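Local coordinates for protein soluble lytic transglycosylase B3 (Pseudomonas aeruginosa, PDB 5ANZ) that probably cleaves the glycan strands of peptidoglycan as a lytic transglycosylase in cell-wall turnover, and carries a bound calcium ion, at residues Q57-G62 against A179-L184; P80-A85 against L160-Y165. All blocks are in the same frame, centred on the assembly; numbering follows the deposited sequence.

Contact 1 (Q57-G62 against A179-L184)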
loop_
_atom_site.group_PDB
_atom_site.type_symbol
_atom_site.label_atom_id
_atom_site.label_comp_id
_atom_site.label_asym_id
_atom_site.label_seq_id
_atom_site.Cartn_x
_atom_site.Cartn_y
_atom_site.Cartn_z
ATOM N N GLN A 57 16.668 -27.208 11.402
ATOM C CA GLN A 57 17.321 -27.032 12.692
ATOM C C GLN A 57 16.927 -25.702 13.334
ATOM O O GLN A 57 16.657 -25.642 14.531
ATOM C CB GLN A 57 18.841 -27.127 12.545
ATOM C CG GLN A 57 19.336 -28.532 12.258
ATOM C CD GLN A 57 18.992 -29.506 13.377
ATOM O OE1 GLN A 57 18.862 -29.114 14.538
ATOM N NE2 GLN A 57 18.835 -30.780 13.030
ATOM N N GLN A 58 16.870 -24.639 12.537
ATOM C CA GLN A 58 16.511 -23.327 13.067
ATOM C C GLN A 58 15.041 -23.268 13.468
ATOM O O GLN A 58 14.683 -22.599 14.436
ATOM C CB GLN A 58 16.820 -22.235 12.040
ATOM C CG GLN A 58 18.296 -22.113 11.717
ATOM C CD GLN A 58 18.565 -21.154 10.585
ATOM O OE1 GLN A 58 17.899 -21.195 9.551
ATOM N NE2 GLN A 58 19.544 -20.279 10.772
ATOM N N ALA A 59 14.188 -23.956 12.711
ATOM C CA ALA A 59 12.767 -24.002 13.030
ATOM C C ALA A 59 12.518 -24.763 14.333
ATOM O O ALA A 59 11.726 -24.325 15.172
ATOM C CB ALA A 59 11.979 -24.629 11.881
ATOM N N LEU A 60 13.191 -25.902 14.500
ATOM C CA LEU A 60 13.088 -26.672 15.727
ATOM C C LEU A 60 13.552 -25.838 16.916
ATOM O O LEU A 60 12.923 -25.836 17.971
ATOM C CB LEU A 60 13.918 -27.957 15.633
ATOM C CG LEU A 60 13.452 -29.043 14.663
ATOM C CD1 LEU A 60 14.478 -30.174 14.596
ATOM C CD2 LEU A 60 12.092 -29.575 15.083
ATOM N N ALA A 61 14.665 -25.136 16.728
ATOM C CA ALA A 61 15.225 -24.277 17.762
ATOM C C ALA A 61 14.320 -23.081 18.032
ATOM O O ALA A 61 14.441 -22.420 19.065
ATOM C CB ALA A 61 16.614 -23.810 17.362
ATOM N N GLY A 62 13.416 -22.803 17.096
ATOM C CA GLY A 62 12.493 -21.692 17.229
ATOM C C GLY A 62 11.135 -22.088 17.779
ATOM O O GLY A 62 10.233 -21.256 17.864
ATOM N N ALA A 179 7.533 -17.454 11.090
ATOM C CA ALA A 179 6.267 -16.957 11.598
ATOM C C ALA A 179 5.109 -17.756 11.005
ATOM O O ALA A 179 4.146 -18.075 11.704
ATOM C CB ALA A 179 6.118 -15.471 11.289
ATOM N N ALA A 180 5.204 -18.075 9.719
ATOM C CA ALA A 180 4.192 -18.905 9.061
ATOM C C ALA A 180 4.090 -20.295 9.686
ATOM O O ALA A 180 2.990 -20.813 9.869
ATOM C CB ALA A 180 4.485 -19.031 7.566
ATOM N N LEU A 181 5.227 -20.906 10.005
ATOM C CA LEU A 181 5.201 -22.236 10.607
ATOM C C LEU A 181 4.501 -22.205 11.964
ATOM O O LEU A 181 3.843 -23.172 12.341
ATOM C CB LEU A 181 6.624 -22.807 10.749
ATOM C CG LEU A 181 7.299 -23.201 9.423
ATOM C CD1 LEU A 181 8.800 -23.422 9.616
ATOM C CD2 LEU A 181 6.656 -24.471 8.876
ATOM N N LYS A 182 4.628 -21.095 12.694
ATOM C CA LYS A 182 3.960 -20.968 13.982
ATOM C C LYS A 182 2.451 -20.896 13.812
ATOM O O LYS A 182 1.698 -21.416 14.650
ATOM C CB LYS A 182 4.464 -19.737 14.741
ATOM C CG LYS A 182 5.940 -19.805 15.068
ATOM C CD LYS A 182 6.380 -18.625 15.928
ATOM C CE LYS A 182 7.848 -18.759 16.327
ATOM N NZ LYS A 182 8.407 -17.489 16.880
ATOM N N ILE A 183 2.019 -20.249 12.733
ATOM C CA ILE A 183 0.611 -20.191 12.384
ATOM C C ILE A 183 0.072 -21.596 12.110
ATOM O O ILE A 183 -0.995 -21.972 12.608
ATOM C CB ILE A 183 0.375 -19.298 11.164
ATOM C CG1 ILE A 183 0.793 -17.856 11.491
ATOM C CG2 ILE A 183 -1.097 -19.366 10.751
ATOM C CD1 ILE A 183 0.702 -16.894 10.296
ATOM N N LEU A 184 0.824 -22.384 11.350
ATOM C CA LEU A 184 0.436 -23.779 11.115
ATOM C C LEU A 184 0.421 -24.579 12.408
ATOM O O LEU A 184 -0.488 -25.361 12.646
ATOM C CB LEU A 184 1.371 -24.448 10.109
ATOM C CG LEU A 184 1.312 -23.809 8.724
ATOM C CD1 LEU A 184 2.277 -24.485 7.768
ATOM C CD2 LEU A 184 -0.133 -23.853 8.184
#
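Ala59 and Leu181 meet methyl to methyl, and this one apolar touch makes up the packed half of a sparse helix-helix contact. CB of Ala59 lies 4.1 Å from CD1 of Leu181, an ordinary van der Waals separation, and the two CA atoms remain 8.1 Å apart because a full leucine side chain spans most of the gap while alanine adds a single carbon. Both residues point their CB atoms at the partner helix and both are buried. In Leu181 a chi1 of -71° sets CG beside the backbone N and opposite the carbonyl carbon, and the extended chi2 (166°) then carries CD1 out to the alanine methyl. Phe69 of helix 66-73 touches Ala59 and Leu181 alike, and Ala72 of that helix also reaches Leu181, so the methyl pair shares its apolar surroundings with a third helix. Within the lysozyme-like SLT domain, the contact joins the C-terminal end of helix 48-61 to helix 170-186, two helices far apart in the chain. Gly62 and Lys182 form the looser half. Near the C-terminal end of helix 48-61, the carbonyl O of Gly62 comes 3.8 Å from CE of Lys182, too distant for more than a light brush against a methylene. The lysine is exposed, and its chain is extended beyond CG (chi3 176°), bringing CE toward the glycine although the CB does not aim there. Ile64, on the loop that follows, touches both Leu181 and Lys182.

Contact 2 (P80-A85 against L160-Y165)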
loop_
_atom_site.group_PDB
_atom_site.type_symbol
_atom_site.label_atom_id
_atom_site.label_comp_id
_atom_site.label_asym_id
_atom_site.label_seq_id
_atom_site.Cartn_x
_atom_site.Cartn_y
_atom_site.Cartn_z
ATOM N N PRO A 80 10.126 -21.171 -9.360
ATOM C CA PRO A 80 10.818 -20.191 -10.213
ATOM C C PRO A 80 9.992 -18.932 -10.448
ATOM O O PRO A 80 10.563 -17.866 -10.694
ATOM C CB PRO A 80 11.035 -20.954 -11.524
ATOM C CG PRO A 80 11.002 -22.391 -11.137
ATOM C CD PRO A 80 9.991 -22.478 -10.025
ATOM N N ALA A 81 8.671 -19.056 -10.366
ATOM C CA ALA A 81 7.776 -17.919 -10.521
ATOM C C ALA A 81 8.001 -16.917 -9.396
ATOM O O ALA A 81 7.952 -15.705 -9.604
ATOM C CB ALA A 81 6.320 -18.381 -10.548
ATOM N N VAL A 82 8.256 -17.434 -8.199
ATOM C CA VAL A 82 8.516 -16.587 -7.050
ATOM C C VAL A 82 9.879 -15.895 -7.213
ATOM O O VAL A 82 10.030 -14.702 -6.925
ATOM C CB VAL A 82 8.439 -17.423 -5.747
ATOM C CG1 VAL A 82 8.934 -16.633 -4.563
ATOM C CG2 VAL A 82 7.015 -17.878 -5.522
ATOM N N VAL A 83 10.870 -16.632 -7.712
ATOM C CA VAL A 83 12.186 -16.041 -7.941
ATOM C C VAL A 83 12.091 -14.918 -8.972
ATOM O O VAL A 83 12.681 -13.853 -8.802
ATOM C CB VAL A 83 13.204 -17.091 -8.411
ATOM C CG1 VAL A 83 14.530 -16.425 -8.774
ATOM C CG2 VAL A 83 13.404 -18.174 -7.328
ATOM N N GLU A 84 11.330 -15.158 -10.032
ATOM C CA GLU A 84 11.144 -14.165 -11.089
ATOM C C GLU A 84 10.452 -12.907 -10.573
ATOM O O GLU A 84 10.894 -11.799 -10.884
ATOM C CB GLU A 84 10.353 -14.766 -12.255
ATOM C CG GLU A 84 9.951 -13.756 -13.324
ATOM C CD GLU A 84 11.115 -12.902 -13.816
ATOM O OE1 GLU A 84 12.271 -13.375 -13.778
ATOM O OE2 GLU A 84 10.869 -11.753 -14.239
ATOM N N ALA A 85 9.382 -13.069 -9.790
ATOM C CA ALA A 85 8.683 -11.913 -9.217
ATOM C C ALA A 85 9.609 -11.094 -8.313
ATOM O O ALA A 85 9.538 -9.868 -8.271
ATOM C CB ALA A 85 7.436 -12.353 -8.440
ATOM N N LEU A 160 7.819 -18.572 0.544
ATOM C CA LEU A 160 8.807 -18.015 1.472
ATOM C C LEU A 160 10.081 -18.861 1.560
ATOM O O LEU A 160 11.173 -18.310 1.736
ATOM C CB LEU A 160 8.203 -17.829 2.861
ATOM C CG LEU A 160 7.137 -16.719 2.929
ATOM C CD1 LEU A 160 6.461 -16.707 4.297
ATOM C CD2 LEU A 160 7.741 -15.359 2.605
ATOM N N ALA A 161 9.961 -20.184 1.440
ATOM C CA ALA A 161 11.150 -21.037 1.401
ATOM C C ALA A 161 11.981 -20.750 0.163
ATOM O O ALA A 161 13.218 -20.735 0.217
ATOM C CB ALA A 161 10.746 -22.522 1.442
ATOM N N THR A 162 11.301 -20.521 -0.957
ATOM C CA THR A 162 11.985 -20.173 -2.192
ATOM C C THR A 162 12.810 -18.899 -1.990
ATOM O O THR A 162 14.000 -18.876 -2.287
ATOM C CB THR A 162 10.995 -19.973 -3.354
ATOM O OG1 THR A 162 10.351 -21.227 -3.637
ATOM C CG2 THR A 162 11.738 -19.498 -4.597
ATOM N N LEU A 163 12.174 -17.855 -1.458
ATOM C CA LEU A 163 12.879 -16.586 -1.219
ATOM C C LEU A 163 14.000 -16.725 -0.186
ATOM O O LEU A 163 15.051 -16.098 -0.315
ATOM C CB LEU A 163 11.887 -15.518 -0.765
ATOM C CG LEU A 163 10.819 -15.145 -1.788
ATOM C CD1 LEU A 163 9.841 -14.169 -1.169
ATOM C CD2 LEU A 163 11.458 -14.527 -3.022
ATOM N N ALA A 164 13.776 -17.538 0.844
ATOM C CA ALA A 164 14.821 -17.783 1.836
ATOM C C ALA A 164 16.030 -18.459 1.193
ATOM O O ALA A 164 17.187 -18.108 1.461
ATOM C CB ALA A 164 14.279 -18.632 2.981
ATOM N N TYR A 165 15.751 -19.439 0.341
ATOM C CA TYR A 165 16.795 -20.214 -0.321
ATOM C C TYR A 165 17.587 -19.406 -1.345
ATOM O O TYR A 165 18.814 -19.440 -1.350
ATOM C CB TYR A 165 16.179 -21.443 -0.996
ATOM C CG TYR A 165 17.125 -22.240 -1.881
ATOM C CD1 TYR A 165 18.296 -22.792 -1.375
ATOM C CD2 TYR A 165 16.824 -22.467 -3.219
ATOM C CE1 TYR A 165 19.149 -23.532 -2.180
ATOM C CE2 TYR A 165 17.667 -23.207 -4.032
ATOM C CZ TYR A 165 18.830 -23.739 -3.508
ATOM O OH TYR A 165 19.678 -24.474 -4.313
#
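Val82 projects from helix 80-87 onto Thr162 and Leu163 of helix 156-166, a buried helix-on-helix packing inside the lysozyme-like SLT domain. The axes of the two short segments approach to 9.0 Å and cross at -60°, and no hydrogen bond links them; branched side chains do the work. Followed outward, Val82 first offers CB, which stands 4.1 Å from CG2 of Thr162. Its CG1 branch, turned opposite the backbone N (chi1 170°), goes further in: it lies 4.0 Å from the same threonine methyl and meets the end of Leu163 at two carbons, with Val82 CG1 3.7 Å from Leu163 CG and 3.6 Å from Leu163 CD2. The valine and leucine side chains cross at about a right angle. Val82 also touches Trp198, so that a loop tryptophan adds to its apolar surroundings.

Thr162 divides its two branches by chemistry. The methyl faces helix 80-87, while OG1, beside the backbone N, gives its proton to Arg158 O one turn back in its own helix and accepts from Asp79 N, just ahead of helix 80-87. These two bonds satisfy the buried hydroxyl and help fix the rotation that presents CG2 to the valines. Leu163 also touches Ala173 of helix 170-186. The tightest approach belongs to Val83, whose CG2 presses against CG2 of Thr162 at 3.5 Å, closer than carbons usually pack.

Contacts 1 and 2 pack helices within one SLT domain at different densities, burying 91 and 182 Å² between their segments. Contact 1 brings together segments 117 residues apart, and contact 2 lies within that span; their centres are 19 Å apart, and although their nearest atoms come to about 4 Å they do not touch. Successive helices 156-166 and 170-186 connect them, each giving its partner segment to one contact. Contact 1 lies away from the sugar-binding residues and the calcium site. In contact 2 the side chain of Leu163 is about 9 Å from that of Ile208, which binds N-acetyl-D-glucosamine in another structure of this protein; no sugar is bound here.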